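Local coordinates for thiol peroxidase (Aquifex aeolicus, PDB 2YZH), which probably reduces hydrogen peroxide and organic hydroperoxides to water and alcohols at the expense of thioredoxin, protecting the cell against oxidative stress, at residues P19-G24 and G143-V148; P56-P61 and S86-F91; T60-T65 and T155-Y160; L132-F137 and Q149-I154. One frame throughout, in Å; residues are numbered along the deposited sequence.

Overall arrangement
Contacts 2 and 4 are buried, contact 1 is partly buried, and contact 3 lies at the surface. Contacts 1 and 4 both use strand 145-150: contact 4 joins it to strand 135-139 by backbone bonds, whereas contact 1 lays a loop against its beginning with a single hydrogen bond and scattered apolar touches. Contacts 2 and 3 share T60 and P61, where the loop enters helix 61-73; the first is a network of hydroxyls, a carboxylate and waters, the second mostly methyl groups against a carbonyl and a glutamate. Contacts 2, 3 and 4 converge on C63, while contact 1 lies away from it, its centre about 24 Å from that of contact 2.

Contact 1. Residues P19-G24 and G143-V148; sequences PELKVG and GKVAYV. With SO4 (sulfate ion), chain H.
L21, K22, V23 and G24 pass beside V145 at the start of strand 145-150, while the residues just ahead of them face a sulfate ion. P19 follows a cis peptide bond and brings its CA and CB close to that anion, and E20 N donates to SO4 O2 at 3.0 Å. R5 NH2 of the same chain and G126 N of a second subunit also hydrogen-bond to the sulfate, which probably came from the crystallisation liquor. L21 then turns toward the strand, its CD2 lying 4.3 Å from V145 CG2. The CB of K22 points away from the strand, and its carbonyl is what meets it, K22 O standing 3.9 Å from V145 CB. This is an outermost strand, within this chain, of the mixed sheet of the thioredoxin fold, carrying here a classic beta bulge in which A146 and Y147 both face I138. V23 places CG1 anti to the backbone N (chi1 167°), 3.6 Å from V145 O, and CG2 against the backbone of A146 and Y147. The same carbonyl receives a CA-H...O contact, V23 CA to V145 O at 3.4 Å. G24 N donates to V145 O at 2.8 Å, nearly straight at 165° and in the carbonyl plane. Beyond it, G24 O rests 3.6 Å from K144 CD.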
loop_
_atom_site.group_PDB
_atom_site.type_symbol
_atom_site.label_atom_id
_atom_site.label_comp_id
_atom_site.label_asym_id
_atom_site.label_seq_id
_atom_site.Cartn_x
_atom_site.Cartn_y
_atom_site.Cartn_z
ATOM N N PRO D 19 -4.828 14.378 -0.204
ATOM C CA PRO D 19 -5.190 15.787 -0.030
ATOM C C PRO D 19 -5.866 16.353 -1.274
ATOM O O PRO D 19 -5.688 15.837 -2.378
ATOM C CB PRO D 19 -3.843 16.447 0.211
ATOM C CG PRO D 19 -2.968 15.690 -0.751
ATOM C CD PRO D 19 -3.384 14.249 -0.483
ATOM N N GLU D 20 -6.640 17.416 -1.093
ATOM C CA GLU D 20 -7.306 18.049 -2.219
ATOM C C GLU D 20 -6.329 19.062 -2.809
ATOM O O GLU D 20 -5.774 19.884 -2.087
ATOM C CB GLU D 20 -8.576 18.770 -1.758
ATOM C CG GLU D 20 -9.445 19.254 -2.903
ATOM C CD GLU D 20 -10.579 20.155 -2.452
ATOM O OE1 GLU D 20 -11.496 20.398 -3.261
ATOM O OE2 GLU D 20 -10.549 20.628 -1.297
ATOM N N LEU D 21 -6.097 18.994 -4.114
ATOM C CA LEU D 21 -5.186 19.940 -4.750
ATOM C C LEU D 21 -5.927 21.154 -5.295
ATOM O O LEU D 21 -7.113 21.082 -5.617
ATOM C CB LEU D 21 -4.415 19.265 -5.886
ATOM C CG LEU D 21 -3.120 18.531 -5.532
ATOM C CD1 LEU D 21 -3.380 17.481 -4.463
ATOM C CD2 LEU D 21 -2.550 17.894 -6.793
ATOM N N LYS D 22 -5.223 22.274 -5.384
ATOM C CA LYS D 22 -5.815 23.494 -5.915
ATOM C C LYS D 22 -4.828 24.142 -6.876
ATOM O O LYS D 22 -3.627 23.866 -6.830
ATOM C CB LYS D 22 -6.143 24.474 -4.786
ATOM C CG LYS D 22 -4.920 25.065 -4.110
ATOM C CD LYS D 22 -5.275 26.283 -3.267
ATOM C CE LYS D 22 -4.038 26.863 -2.605
ATOM N NZ LYS D 22 -4.344 28.120 -1.875
ATOM N N VAL D 23 -5.340 24.987 -7.762
ATOM C CA VAL D 23 -4.489 25.678 -8.717
ATOM C C VAL D 23 -3.434 26.454 -7.938
ATOM O O VAL D 23 -3.744 27.108 -6.941
ATOM C CB VAL D 23 -5.324 26.632 -9.600
ATOM C CG1 VAL D 23 -4.416 27.590 -10.363
ATOM C CG2 VAL D 23 -6.151 25.812 -10.577
ATOM N N GLY D 24 -2.184 26.359 -8.381
ATOM C CA GLY D 24 -1.101 27.046 -7.695
ATOM C C GLY D 24 -0.229 26.108 -6.877
ATOM O O GLY D 24 0.929 26.421 -6.594
ATOM N N GLY D 143 6.057 23.584 -12.796
ATOM C CA GLY D 143 5.710 22.466 -11.937
ATOM C C GLY D 143 4.530 22.761 -11.028
ATOM O O GLY D 143 4.336 22.084 -10.015
ATOM N N LYS D 144 3.741 23.772 -11.385
ATOM C CA LYS D 144 2.571 24.144 -10.595
ATOM C C LYS D 144 1.294 23.725 -11.297
ATOM O O LYS D 144 1.211 23.750 -12.526
ATOM C CB LYS D 144 2.519 25.658 -10.362
ATOM C CG LYS D 144 3.758 26.250 -9.715
ATOM C CD LYS D 144 4.005 25.664 -8.341
ATOM C CE LYS D 144 5.341 26.133 -7.780
ATOM N NZ LYS D 144 5.386 27.612 -7.613
ATOM N N VAL D 145 0.298 23.330 -10.509
ATOM C CA VAL D 145 -0.991 22.946 -11.059
ATOM C C VAL D 145 -1.599 24.237 -11.605
ATOM O O VAL D 145 -1.848 25.176 -10.857
ATOM C CB VAL D 145 -1.917 22.367 -9.969
ATOM C CG1 VAL D 145 -3.265 22.015 -10.573
ATOM C CG2 VAL D 145 -1.269 21.142 -9.335
ATOM N N ALA D 146 -1.834 24.279 -12.908
ATOM C CA ALA D 146 -2.380 25.471 -13.539
ATOM C C ALA D 146 -3.861 25.339 -13.848
ATOM O O ALA D 146 -4.527 26.330 -14.145
ATOM C CB ALA D 146 -1.607 25.772 -14.818
ATOM N N TYR D 147 -4.375 24.116 -13.766
ATOM C CA TYR D 147 -5.774 23.850 -14.070
ATOM C C TYR D 147 -6.212 22.512 -13.489
ATOM O O TYR D 147 -5.417 21.574 -13.406
ATOM C CB TYR D 147 -5.957 23.823 -15.591
ATOM C CG TYR D 147 -7.296 23.309 -16.070
ATOM C CD1 TYR D 147 -8.368 24.178 -16.275
ATOM C CD2 TYR D 147 -7.485 21.953 -16.337
ATOM C CE1 TYR D 147 -9.596 23.707 -16.741
ATOM C CE2 TYR D 147 -8.705 21.473 -16.796
ATOM C CZ TYR D 147 -9.756 22.357 -16.998
ATOM O OH TYR D 147 -10.958 21.879 -17.466
ATOM N N VAL D 148 -7.479 22.425 -13.093
ATOM C CA VAL D 148 -8.024 21.184 -12.554
ATOM C C VAL D 148 -9.482 21.006 -12.956
ATOM O O VAL D 148 -10.245 21.974 -13.024
ATOM C CB VAL D 148 -7.970 21.132 -11.001
ATOM C CG1 VAL D 148 -6.538 21.269 -10.511
ATOM C CG2 VAL D 148 -8.844 22.226 -10.413
HETATM S S SO4 H . -6.160 17.551 3.118
HETATM O O1 SO4 H . -4.736 17.777 3.431
HETATM O O2 SO4 H . -6.488 18.171 1.823
HETATM O O3 SO4 H . -6.426 16.097 3.063
HETATM O O4 SO4 H . -6.996 18.166 4.168
#

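Contact 2. Residues P56-P61 and S86-F91; sequences PSLDTP and SMDLPF
S57 and L58 hold the carboxylate of D88 by both of its oxygens. S57 OG donates to the syn lone pair of D88 OD1 at 2.6 Å. L58 N reaches D88 OD2 at 2.7 Å, also on the syn side but 22° out of the carboxylate plane, along a nearly straight line of 169°. A third donor comes from D88's own segment: S86 OG lies 2.5 Å from D88 OD2, well above the carboxylate plane and on the face opposite L58 N. The S86 hydroxyl stands between its backbone N and carbonyl carbon (chi1 77°), from where it also accepts from D88 N in an ST turn. S57 OG makes a matching ST turn by accepting from D59 N, so both hydroxyls are fixed in rotation. These donors, with a water on OD1, would be expected to stabilise the negative charge of the buried carboxylate.

Water fills in where direct contact ends. One molecule bridges P56 O and M87 N, accepting from M87 N at 2.9 Å. Another donates to both D59 OD2 and D88 OD1, carboxylate oxygens 4.4 Å apart; D59 turns its other oxygen to a salt bridge with R95 of a fourth subunit.

T60 N closes the type I turn onto S57 O, and T60 OG1 donates to the same oxygen, just before helix 61-73. P56, T60 and C63 fit the PxxxTxxC motif of the peroxiredoxin active site, with the P56 ring packed beside the predicted reactive cysteine.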
loop_
_atom_site.group_PDB
_atom_site.type_symbol
_atom_site.label_atom_id
_atom_site.label_comp_id
_atom_site.label_asym_id
_atom_site.label_seq_id
_atom_site.Cartn_x
_atom_site.Cartn_y
_atom_site.Cartn_z
ATOM N N PRO D 56 -10.883 5.665 -14.302
ATOM C CA PRO D 56 -11.089 4.442 -13.527
ATOM C C PRO D 56 -10.445 3.230 -14.202
ATOM O O PRO D 56 -9.712 2.477 -13.569
ATOM C CB PRO D 56 -12.611 4.332 -13.466
ATOM C CG PRO D 56 -13.037 5.756 -13.429
ATOM C CD PRO D 56 -12.150 6.399 -14.475
ATOM N N SER D 57 -10.717 3.040 -15.489
ATOM C CA SER D 57 -10.150 1.904 -16.209
ATOM C C SER D 57 -10.355 1.981 -17.713
ATOM O O SER D 57 -11.469 2.216 -18.189
ATOM C CB SER D 57 -10.761 0.597 -15.709
ATOM O OG SER D 57 -10.294 -0.504 -16.476
ATOM N N LEU D 58 -9.277 1.768 -18.457
ATOM C CA LEU D 58 -9.345 1.798 -19.909
ATOM C C LEU D 58 -10.166 0.628 -20.446
ATOM O O LEU D 58 -10.435 0.552 -21.643
ATOM C CB LEU D 58 -7.934 1.766 -20.503
ATOM C CG LEU D 58 -7.058 2.984 -20.197
ATOM C CD1 LEU D 58 -5.650 2.754 -20.724
ATOM C CD2 LEU D 58 -7.667 4.227 -20.833
ATOM N N ASP D 59 -10.560 -0.290 -19.567
ATOM C CA ASP D 59 -11.361 -1.434 -19.990
ATOM C C ASP D 59 -12.861 -1.203 -19.825
ATOM O O ASP D 59 -13.647 -2.152 -19.792
ATOM C CB ASP D 59 -10.945 -2.700 -19.239
ATOM C CG ASP D 59 -9.736 -3.370 -19.863
ATOM O OD1 ASP D 59 -9.640 -3.369 -21.110
ATOM O OD2 ASP D 59 -8.891 -3.910 -19.118
ATOM N N THR D 60 -13.248 0.063 -19.709
ATOM C CA THR D 60 -14.654 0.428 -19.592
ATOM C C THR D 60 -14.943 1.381 -20.749
ATOM O O THR D 60 -14.086 2.181 -21.133
ATOM C CB THR D 60 -14.969 1.118 -18.240
ATOM O OG1 THR D 60 -14.245 2.348 -18.138
ATOM C CG2 THR D 60 -14.585 0.209 -17.082
ATOM N N PRO D 61 -16.154 1.301 -21.329
ATOM C CA PRO D 61 -16.579 2.139 -22.455
ATOM C C PRO D 61 -16.328 3.639 -22.319
ATOM O O PRO D 61 -15.791 4.266 -23.230
ATOM C CB PRO D 61 -18.069 1.817 -22.578
ATOM C CG PRO D 61 -18.133 0.398 -22.137
ATOM C CD PRO D 61 -17.252 0.414 -20.907
ATOM N N SER D 86 -4.268 5.318 -14.993
ATOM C CA SER D 86 -5.283 4.506 -14.325
ATOM C C SER D 86 -4.604 3.407 -13.522
ATOM O O SER D 86 -3.377 3.253 -13.565
ATOM C CB SER D 86 -6.216 3.859 -15.346
ATOM O OG SER D 86 -5.581 2.744 -15.948
ATOM N N MET D 87 -5.403 2.635 -12.795
ATOM C CA MET D 87 -4.863 1.546 -12.000
ATOM C C MET D 87 -4.804 0.249 -12.806
ATOM O O MET D 87 -4.485 -0.799 -12.259
ATOM C CB MET D 87 -5.706 1.331 -10.736
ATOM C CG MET D 87 -5.652 2.488 -9.745
ATOM S SD MET D 87 -3.959 2.891 -9.258
ATOM C CE MET D 87 -3.689 1.752 -7.906
ATOM N N ASP D 88 -5.119 0.317 -14.097
ATOM C CA ASP D 88 -5.062 -0.869 -14.961
ATOM C C ASP D 88 -3.617 -1.343 -14.982
ATOM O O ASP D 88 -2.710 -0.519 -14.920
ATOM C CB ASP D 88 -5.422 -0.527 -16.411
ATOM C CG ASP D 88 -6.853 -0.071 -16.580
ATOM O OD1 ASP D 88 -7.766 -0.844 -16.236
ATOM O OD2 ASP D 88 -7.057 1.057 -17.070
ATOM N N LEU D 89 -3.390 -2.651 -15.070
ATOM C CA LEU D 89 -2.015 -3.135 -15.159
ATOM C C LEU D 89 -1.547 -2.768 -16.557
ATOM O O LEU D 89 -2.365 -2.597 -17.465
ATOM C CB LEU D 89 -1.927 -4.657 -15.004
ATOM C CG LEU D 89 -2.131 -5.291 -13.633
ATOM C CD1 LEU D 89 -1.783 -6.770 -13.732
ATOM C CD2 LEU D 89 -1.236 -4.608 -12.587
ATOM N N PRO D 90 -0.228 -2.635 -16.751
ATOM C CA PRO D 90 0.329 -2.288 -18.061
ATOM C C PRO D 90 -0.128 -3.249 -19.168
ATOM O O PRO D 90 -0.291 -2.850 -20.317
ATOM C CB PRO D 90 1.838 -2.365 -17.821
ATOM C CG PRO D 90 1.964 -1.948 -16.381
ATOM C CD PRO D 90 0.833 -2.715 -15.729
ATOM N N PHE D 91 -0.344 -4.511 -18.814
ATOM C CA PHE D 91 -0.755 -5.510 -19.800
ATOM C C PHE D 91 -2.097 -5.189 -20.445
ATOM O O PHE D 91 -2.299 -5.456 -21.626
ATOM C CB PHE D 91 -0.790 -6.889 -19.151
ATOM C CG PHE D 91 0.470 -7.226 -18.418
ATOM C CD1 PHE D 91 1.664 -7.406 -19.110
ATOM C CD2 PHE D 91 0.479 -7.311 -17.030
ATOM C CE1 PHE D 91 2.852 -7.661 -18.428
ATOM C CE2 PHE D 91 1.659 -7.565 -16.341
ATOM C CZ PHE D 91 2.847 -7.740 -17.042
HETATM O O HOH W 1 -7.935 3.895 -12.183
HETATM O O HOH W 2 -8.015 -3.509 -16.476
#

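Contact 3. Residues T60-T65 and T155-Y160; sequences TPVCET and TEEPNY
V62 and T155 have the nearest CA atoms, V62 CA and T155 CA being 6.8 Å apart, so the first turn of helix 61-73 reaches the loop 155-160 with its side chains, partly against loop carbonyls. V62 sets both methyls beside T155 O, CG2 the nearer at 3.6 Å, and V62 CG1 also touches E157 CG at 4.1 Å. One turn further on, T65 sets CG2 anti to the backbone N and lays that methyl across the E157 carboxylate, T65 CG2 to E157 OE1 being 3.5 Å. The threonine hydroxyl turns back into the helix (chi1 -68°), donating to P61 O at 3.1 Å from above the carbonyl plane, on the face opposite T65 N. This helix turn carries C63, the predicted peroxidatic cysteine of the thioredoxin-fold active site; its CB points away from the loop, so V62 and T65 present the other side of the helix to 155-160. Two partners hold one oxygen of E157. Y160 OH donates to the anti lone pair of E157 OE1 at 2.8 Å, in the plane of the tyrosine ring, and K69 forms a salt bridge with the same oxygen. With an alanine here, K69 would probably lose this charged mate and the Y160 hydroxyl its acceptor, while V62 CG1 and T65 CG2 would lose the chain that packs on them. P158 CG packs 3.9 Å above one face of the Y160 ring, displaced toward the rim.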
loop_
_atom_site.group_PDB
_atom_site.type_symbol
_atom_site.label_atom_id
_atom_site.label_comp_id
_atom_site.label_asym_id
_atom_site.label_seq_id
_atom_site.Cartn_x
_atom_site.Cartn_y
_atom_site.Cartn_z
ATOM N N THR D 60 -13.248 0.063 -19.709
ATOM C CA THR D 60 -14.654 0.428 -19.592
ATOM C C THR D 60 -14.943 1.381 -20.749
ATOM O O THR D 60 -14.086 2.181 -21.133
ATOM C CB THR D 60 -14.969 1.118 -18.240
ATOM O OG1 THR D 60 -14.245 2.348 -18.138
ATOM C CG2 THR D 60 -14.585 0.209 -17.082
ATOM N N PRO D 61 -16.154 1.301 -21.329
ATOM C CA PRO D 61 -16.579 2.139 -22.455
ATOM C C PRO D 61 -16.328 3.639 -22.319
ATOM O O PRO D 61 -15.791 4.266 -23.230
ATOM C CB PRO D 61 -18.069 1.817 -22.578
ATOM C CG PRO D 61 -18.133 0.398 -22.137
ATOM C CD PRO D 61 -17.252 0.414 -20.907
ATOM N N VAL D 62 -16.718 4.219 -21.189
ATOM C CA VAL D 62 -16.541 5.652 -20.982
ATOM C C VAL D 62 -15.078 6.091 -21.025
ATOM O O VAL D 62 -14.741 7.084 -21.670
ATOM C CB VAL D 62 -17.161 6.104 -19.644
ATOM C CG1 VAL D 62 -16.895 7.588 -19.412
ATOM C CG2 VAL D 62 -18.662 5.837 -19.666
ATOM N N CYS D 63 -14.212 5.355 -20.341
ATOM C CA CYS D 63 -12.795 5.704 -20.322
ATOM C C CYS D 63 -12.164 5.523 -21.708
ATOM O O CYS D 63 -11.285 6.286 -22.101
ATOM C CB CYS D 63 -12.062 4.854 -19.279
ATOM S SG CYS D 63 -12.716 5.030 -17.582
ATOM N N GLU D 64 -12.610 4.512 -22.444
ATOM C CA GLU D 64 -12.080 4.268 -23.781
ATOM C C GLU D 64 -12.450 5.433 -24.691
ATOM O O GLU D 64 -11.622 5.920 -25.462
ATOM C CB GLU D 64 -12.635 2.960 -24.349
ATOM C CG GLU D 64 -12.088 1.722 -23.662
ATOM C CD GLU D 64 -12.678 0.435 -24.206
ATOM O OE1 GLU D 64 -12.242 -0.651 -23.764
ATOM O OE2 GLU D 64 -13.575 0.507 -25.071
ATOM N N THR D 65 -13.697 5.880 -24.585
ATOM C CA THR D 65 -14.197 6.998 -25.377
ATOM C C THR D 65 -13.448 8.282 -25.040
ATOM O O THR D 65 -13.074 9.054 -25.931
ATOM C CB THR D 65 -15.707 7.221 -25.120
ATOM O OG1 THR D 65 -16.444 6.115 -25.654
ATOM C CG2 THR D 65 -16.180 8.510 -25.768
ATOM N N THR D 155 -19.489 8.148 -14.224
ATOM C CA THR D 155 -19.971 7.664 -15.521
ATOM C C THR D 155 -20.017 8.730 -16.612
ATOM O O THR D 155 -20.228 8.405 -17.778
ATOM C CB THR D 155 -21.391 7.047 -15.441
ATOM O OG1 THR D 155 -22.329 8.049 -15.035
ATOM C CG2 THR D 155 -21.419 5.881 -14.466
ATOM N N GLU D 156 -19.826 9.994 -16.246
ATOM C CA GLU D 156 -19.869 11.069 -17.231
ATOM C C GLU D 156 -18.497 11.384 -17.824
ATOM O O GLU D 156 -17.463 11.161 -17.192
ATOM C CB GLU D 156 -20.477 12.334 -16.600
ATOM C CG GLU D 156 -21.930 12.140 -16.178
ATOM C CD GLU D 156 -22.528 13.316 -15.422
ATOM O OE1 GLU D 156 -21.808 14.291 -15.121
ATOM O OE2 GLU D 156 -23.739 13.256 -15.120
ATOM N N GLU D 157 -18.500 11.896 -19.051
ATOM C CA GLU D 157 -17.262 12.264 -19.729
ATOM C C GLU D 157 -16.889 13.671 -19.279
ATOM O O GLU D 157 -17.744 14.427 -18.819
ATOM C CB GLU D 157 -17.460 12.224 -21.249
ATOM C CG GLU D 157 -17.684 10.825 -21.806
ATOM C CD GLU D 157 -18.006 10.832 -23.291
ATOM O OE1 GLU D 157 -17.219 11.417 -24.065
ATOM O OE2 GLU D 157 -19.045 10.254 -23.681
ATOM N N PRO D 158 -15.606 14.041 -19.390
ATOM C CA PRO D 158 -15.203 15.385 -18.970
ATOM C C PRO D 158 -15.504 16.422 -20.045
ATOM O O PRO D 158 -15.997 16.080 -21.121
ATOM C CB PRO D 158 -13.705 15.231 -18.742
ATOM C CG PRO D 158 -13.320 14.295 -19.835
ATOM C CD PRO D 158 -14.431 13.245 -19.795
ATOM N N ASN D 159 -15.218 17.682 -19.737
ATOM C CA ASN D 159 -15.399 18.773 -20.684
ATOM C C ASN D 159 -14.070 18.832 -21.438
ATOM O O ASN D 159 -13.067 19.304 -20.906
ATOM C CB ASN D 159 -15.630 20.092 -19.949
ATOM C CG ASN D 159 -15.861 21.256 -20.894
ATOM O OD1 ASN D 159 -15.158 21.410 -21.895
ATOM N ND2 ASN D 159 -16.842 22.092 -20.572
ATOM N N TYR D 160 -14.070 18.343 -22.673
ATOM C CA TYR D 160 -12.861 18.305 -23.490
ATOM C C TYR D 160 -12.345 19.667 -23.954
ATOM O O TYR D 160 -11.173 19.989 -23.769
ATOM C CB TYR D 160 -13.107 17.406 -24.700
ATOM C CG TYR D 160 -13.501 15.992 -24.338
ATOM C CD1 TYR D 160 -12.535 15.034 -24.011
ATOM C CD2 TYR D 160 -14.841 15.606 -24.321
ATOM C CE1 TYR D 160 -12.897 13.726 -23.682
ATOM C CE2 TYR D 160 -15.214 14.302 -23.991
ATOM C CZ TYR D 160 -14.237 13.367 -23.676
ATOM O OH TYR D 160 -14.602 12.075 -23.383
#

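Contact 4. Residues L132-F137 and Q149-I154; sequences LARAVF and QLVPEI
R134 turns one edge of its guanidinium to I154 O and grips it side-on: R134 NE stands 3.0 Å and R134 NH2 2.8 Å from that oxygen, which lies within 1° of the guanidinium plane. Both donors are somewhat tilted from the carbonyl plane of I154. NH1 is engaged by a salt bridge with E66, so two fixed directions set the rotation of the group. No atom of 149-154 stacks on its faces; V151 packs instead on the aliphatic stem, V151 CG2 lying 3.8 Å from R134 CG. The stem runs straight through chi2 and bends at chi3 (-52°), which swings the head round to I154. A second flat group, the Q149 amide, directs OE1 to N159 N and NE2 to Y147 OH, and the F137 ring stands edge-to-face with Y119.

The backbones form the open end of the hairpin of strands 135-139 and 145-150. V136 and Q149 form an antiparallel hydrogen-bonded pair, V136 N to Q149 O at 2.8 Å and Q149 N to V136 O at 2.9 Å. A135 and L150 are the adjoining non-hydrogen-bonded pair, with A135 CB 4.0 Å from L150 CD1. V151 N adds a bond to R134 O at 3.1 Å, beyond which a water bridges R134 O and V151 O.

A leucine in place of R134 would probably leave I154 O without either of these donors and E66 without its positive mate. The R134 side chain comes about 3 Å from that of C63 at the nearest atoms, a placement consistent with the arginine that flanks the reactive cysteine in peroxiredoxin active sites.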
loop_
_atom_site.group_PDB
_atom_site.type_symbol
_atom_site.label_atom_id
_atom_site.label_comp_id
_atom_site.label_asym_id
_atom_site.label_seq_id
_atom_site.Cartn_x
_atom_site.Cartn_y
_atom_site.Cartn_z
ATOM N N LEU D 132 -8.999 5.120 -9.499
ATOM C CA LEU D 132 -8.875 6.565 -9.669
ATOM C C LEU D 132 -10.147 7.192 -10.232
ATOM O O LEU D 132 -10.809 6.604 -11.093
ATOM C CB LEU D 132 -7.696 6.900 -10.599
ATOM C CG LEU D 132 -6.308 6.399 -10.186
ATOM C CD1 LEU D 132 -5.262 7.042 -11.092
ATOM C CD2 LEU D 132 -6.029 6.761 -8.725
ATOM N N ALA D 133 -10.493 8.379 -9.731
ATOM C CA ALA D 133 -11.671 9.092 -10.222
ATOM C C ALA D 133 -11.303 9.767 -11.544
ATOM O O ALA D 133 -10.121 9.883 -11.889
ATOM C CB ALA D 133 -12.126 10.134 -9.207
ATOM N N ARG D 134 -12.315 10.217 -12.280
ATOM C CA ARG D 134 -12.095 10.856 -13.571
ATOM C C ARG D 134 -11.765 12.330 -13.383
ATOM O O ARG D 134 -12.607 13.122 -12.946
ATOM C CB ARG D 134 -13.343 10.689 -14.443
ATOM C CG ARG D 134 -13.131 10.942 -15.932
ATOM C CD ARG D 134 -14.444 10.744 -16.698
ATOM N NE ARG D 134 -15.072 9.457 -16.394
ATOM C CZ ARG D 134 -14.588 8.275 -16.765
ATOM N NH1 ARG D 134 -13.460 8.206 -17.464
ATOM N NH2 ARG D 134 -15.221 7.161 -16.426
ATOM N N ALA D 135 -10.532 12.700 -13.710
ATOM C CA ALA D 135 -10.103 14.080 -13.554
ATOM C C ALA D 135 -9.055 14.470 -14.583
ATOM O O ALA D 135 -8.502 13.617 -15.283
ATOM C CB ALA D 135 -9.544 14.291 -12.156
ATOM N N VAL D 136 -8.795 15.768 -14.664
ATOM C CA VAL D 136 -7.800 16.304 -15.577
ATOM C C VAL D 136 -7.003 17.380 -14.872
ATOM O O VAL D 136 -7.565 18.245 -14.205
ATOM C CB VAL D 136 -8.438 16.923 -16.834
ATOM C CG1 VAL D 136 -7.340 17.496 -17.737
ATOM C CG2 VAL D 136 -9.232 15.874 -17.581
ATOM N N PHE D 137 -5.685 17.310 -15.017
ATOM C CA PHE D 137 -4.787 18.279 -14.414
ATOM C C PHE D 137 -3.886 18.797 -15.512
ATOM O O PHE D 137 -3.505 18.049 -16.403
ATOM C CB PHE D 137 -3.900 17.615 -13.354
ATOM C CG PHE D 137 -4.661 17.018 -12.215
ATOM C CD1 PHE D 137 -5.079 17.807 -11.154
ATOM C CD2 PHE D 137 -5.002 15.668 -12.230
ATOM C CE1 PHE D 137 -5.836 17.264 -10.115
ATOM C CE2 PHE D 137 -5.758 15.118 -11.201
ATOM C CZ PHE D 137 -6.175 15.921 -10.142
ATOM N N GLN D 149 -9.856 19.767 -13.245
ATOM C CA GLN D 149 -11.231 19.445 -13.571
ATOM C C GLN D 149 -11.555 18.073 -13.002
ATOM O O GLN D 149 -10.946 17.073 -13.376
ATOM C CB GLN D 149 -11.497 19.435 -15.081
ATOM C CG GLN D 149 -12.929 18.975 -15.386
ATOM C CD GLN D 149 -13.238 18.813 -16.866
ATOM O OE1 GLN D 149 -14.193 18.126 -17.229
ATOM N NE2 GLN D 149 -12.443 19.446 -17.724
ATOM N N LEU D 150 -12.494 18.040 -12.068
ATOM C CA LEU D 150 -12.920 16.787 -11.475
ATOM C C LEU D 150 -14.332 16.553 -11.981
ATOM O O LEU D 150 -15.242 17.305 -11.635
ATOM C CB LEU D 150 -12.938 16.877 -9.948
ATOM C CG LEU D 150 -13.488 15.628 -9.251
ATOM C CD1 LEU D 150 -12.550 14.448 -9.510
ATOM C CD2 LEU D 150 -13.616 15.874 -7.757
ATOM N N VAL D 151 -14.512 15.528 -12.809
ATOM C CA VAL D 151 -15.837 15.210 -13.341
ATOM C C VAL D 151 -16.702 14.833 -12.138
ATOM O O VAL D 151 -16.357 13.936 -11.372
ATOM C CB VAL D 151 -15.755 14.046 -14.355
ATOM C CG1 VAL D 151 -17.115 13.830 -15.027
ATOM C CG2 VAL D 151 -14.693 14.358 -15.407
ATOM N N PRO D 152 -17.844 15.518 -11.955
ATOM C CA PRO D 152 -18.750 15.264 -10.829
ATOM C C PRO D 152 -19.382 13.881 -10.709
ATOM O O PRO D 152 -19.823 13.491 -9.627
ATOM C CB PRO D 152 -19.794 16.372 -10.971
ATOM C CG PRO D 152 -19.864 16.559 -12.463
ATOM C CD PRO D 152 -18.407 16.533 -12.865
ATOM N N GLU D 153 -19.437 13.149 -11.815
ATOM C CA GLU D 153 -20.015 11.808 -11.823
ATOM C C GLU D 153 -19.064 10.922 -12.605
ATOM O O GLU D 153 -18.703 11.247 -13.731
ATOM C CB GLU D 153 -21.396 11.827 -12.496
ATOM C CG GLU D 153 -21.891 10.473 -13.016
ATOM C CD GLU D 153 -22.074 9.429 -11.927
ATOM O OE1 GLU D 153 -22.819 9.696 -10.959
ATOM O OE2 GLU D 153 -21.482 8.331 -12.046
ATOM N N ILE D 154 -18.662 9.804 -12.010
ATOM C CA ILE D 154 -17.735 8.888 -12.665
ATOM C C ILE D 154 -18.192 8.393 -14.043
ATOM O O ILE D 154 -17.369 8.249 -14.946
ATOM C CB ILE D 154 -17.433 7.677 -11.756
ATOM C CG1 ILE D 154 -16.686 8.154 -10.505
ATOM C CG2 ILE D 154 -16.584 6.652 -12.506
ATOM C CD1 ILE D 154 -16.552 7.106 -9.424
HETATM O O HOH W 3 -14.556 11.866 -11.362
#